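PDB 2G5D: GNA33 from Neisseria gonorrhoeae FA 1090, which probably acts as a lytic transglycosylase that cleaves peptidoglycan between MurNAc and GlcNAc, leaving a 1,6-anhydro bond in the MurNAc residue. Local coordinates for residues S64-C69 and Q84-P89. Sequence-based numbering, arbitrary orientation.
Sequences SFRLGC and QAFQTP
A disulfide-linked pair of helices, 58-72 and 79-86, illustrates how one arginine can grip two carbonyls of a neighbouring segment: Arg-66 of the first reaches across to the backbone of residues 85-88. Its chain, extended from CG to NE, lies over one face of the Phe-86 ring, with CD 3.8 Å from the ring centroid and only 9° off the normal, a CH-pi contact. Beyond the ring, NE donates to Ala-85 O at 2.9 Å, approaching from above the carbonyl plane, and NH2 donates to Thr-88 O at 2.5 Å, so short that the exact length is doubtful; both bonds are bent, with N-H...O angles of 140° and 132°. The turn they grip is also tied internally, since Thr-88 OG1 donates to Gln-84 O at 2.6 Å. On the buried side, Ala-85 CB meets the edge of the Phe-65 ring, 3.8 Å from CD2, while Phe-98 of helix 92-102 packs on Ala-85 and Thr-88. Cys-69 CB touches the edge of the Phe-86 ring at CE1, 4.1 Å away, and its SG is bonded to Cys-82. To this covalent link between the helices the arginine adds a polar one, its charge probably steadied beside carbonyl oxygens while Phe-86 packs against its aliphatic part.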
loop_
_atom_site.group_PDB
_atom_site.type_symbol
_atom_site.label_atom_id
_atom_site.label_comp_id
_atom_site.label_asym_id
_atom_site.label_seq_id
_atom_site.Cartn_x
_atom_site.Cartn_y
_atom_site.Cartn_z
ATOM N N SER A 64 7.977 13.066 7.057
ATOM C CA SER A 64 7.370 11.756 6.875
ATOM C C SER A 64 7.107 11.089 8.240
ATOM O O SER A 64 6.004 10.575 8.485
ATOM C CB SER A 64 8.277 10.918 5.974
ATOM O OG SER A 64 7.686 9.697 5.595
ATOM N N PHE A 65 8.087 11.131 9.147
ATOM C CA PHE A 65 7.906 10.567 10.518
ATOM C C PHE A 65 6.752 11.211 11.300
ATOM O O PHE A 65 5.983 10.514 11.968
ATOM C CB PHE A 65 9.212 10.611 11.347
ATOM C CG PHE A 65 9.117 9.866 12.671
ATOM C CD1 PHE A 65 8.938 8.484 12.708
ATOM C CD2 PHE A 65 9.188 10.559 13.876
ATOM C CE1 PHE A 65 8.832 7.803 13.933
ATOM C CE2 PHE A 65 9.091 9.891 15.119
ATOM C CZ PHE A 65 8.921 8.512 15.148
ATOM N N ARG A 66 6.664 12.543 11.237
ATOM C CA ARG A 66 5.593 13.341 11.867
ATOM C C ARG A 66 4.201 12.944 11.397
ATOM O O ARG A 66 3.271 12.884 12.205
ATOM C CB ARG A 66 5.790 14.860 11.614
ATOM C CG ARG A 66 6.809 15.615 12.518
ATOM C CD ARG A 66 6.521 17.125 12.400
ATOM N NE ARG A 66 7.547 17.970 13.011
ATOM C CZ ARG A 66 7.477 19.303 13.091
ATOM N NH1 ARG A 66 6.423 19.950 12.612
ATOM N NH2 ARG A 66 8.467 19.989 13.653
ATOM N N LEU A 67 4.050 12.672 10.093
ATOM C CA LEU A 67 2.778 12.169 9.549
ATOM C C LEU A 67 2.376 10.806 10.166
ATOM O O LEU A 67 1.219 10.592 10.531
ATOM C CB LEU A 67 2.850 12.078 8.007
ATOM C CG LEU A 67 2.968 13.363 7.179
ATOM C CD1 LEU A 67 3.552 13.114 5.763
ATOM C CD2 LEU A 67 1.657 14.080 7.060
ATOM N N GLY A 68 3.332 9.886 10.278
ATOM C CA GLY A 68 3.066 8.592 10.896
ATOM C C GLY A 68 2.681 8.711 12.372
ATOM O O GLY A 68 1.866 7.936 12.851
ATOM N N CYS A 69 3.237 9.704 13.069
ATOM C CA CYS A 69 2.993 9.932 14.504
ATOM C C CYS A 69 1.572 10.243 14.914
ATOM O O CYS A 69 1.208 9.997 16.077
ATOM C CB CYS A 69 3.954 10.978 15.084
ATOM S SG CYS A 69 5.623 10.377 15.343
ATOM N N GLN A 84 8.778 14.503 20.548
ATOM C CA GLN A 84 10.027 15.210 20.252
ATOM C C GLN A 84 10.147 15.588 18.769
ATOM O O GLN A 84 10.711 16.634 18.437
ATOM C CB GLN A 84 11.226 14.361 20.674
ATOM C CG GLN A 84 12.552 15.119 20.662
ATOM C CD GLN A 84 12.544 16.311 21.618
ATOM O OE1 GLN A 84 11.876 16.282 22.648
ATOM N NE2 GLN A 84 13.292 17.358 21.280
ATOM N N ALA A 85 9.631 14.713 17.895
ATOM C CA ALA A 85 9.545 14.982 16.461
ATOM C C ALA A 85 8.820 16.307 16.196
ATOM O O ALA A 85 9.179 17.012 15.273
ATOM C CB ALA A 85 8.853 13.822 15.707
ATOM N N PHE A 86 7.827 16.646 17.021
ATOM C CA PHE A 86 7.057 17.880 16.834
ATOM C C PHE A 86 7.709 19.116 17.460
ATOM O O PHE A 86 7.357 20.241 17.132
ATOM C CB PHE A 86 5.588 17.693 17.269
ATOM C CG PHE A 86 4.732 17.078 16.198
ATOM C CD1 PHE A 86 4.733 15.694 15.988
ATOM C CD2 PHE A 86 3.970 17.888 15.359
ATOM C CE1 PHE A 86 3.954 15.112 14.963
ATOM C CE2 PHE A 86 3.182 17.323 14.315
ATOM C CZ PHE A 86 3.174 15.931 14.125
ATOM N N GLN A 87 8.686 18.891 18.333
ATOM C CA GLN A 87 9.514 19.960 18.879
ATOM C C GLN A 87 10.858 20.113 18.129
ATOM O O GLN A 87 11.714 20.882 18.540
ATOM C CB GLN A 87 9.710 19.738 20.388
ATOM C CG GLN A 87 8.409 19.958 21.185
ATOM C CD GLN A 87 8.481 19.499 22.640
ATOM O OE1 GLN A 87 7.551 19.756 23.420
ATOM N NE2 GLN A 87 9.572 18.808 23.013
ATOM N N THR A 88 11.013 19.380 17.023
ATOM C CA THR A 88 12.174 19.450 16.154
ATOM C C THR A 88 11.886 20.275 14.870
ATOM O O THR A 88 10.938 19.971 14.155
ATOM C CB THR A 88 12.598 18.024 15.765
ATOM O OG1 THR A 88 12.760 17.242 16.959
ATOM C CG2 THR A 88 13.890 18.032 14.945
ATOM N N PRO A 89 12.700 21.330 14.582
ATOM C CA PRO A 89 12.464 22.113 13.363
ATOM C C PRO A 89 12.526 21.279 12.081
ATOM O O PRO A 89 13.319 20.333 11.989
ATOM C CB PRO A 89 13.624 23.142 13.368
ATOM C CG PRO A 89 14.028 23.234 14.776
ATOM C CD PRO A 89 13.859 21.842 15.336
#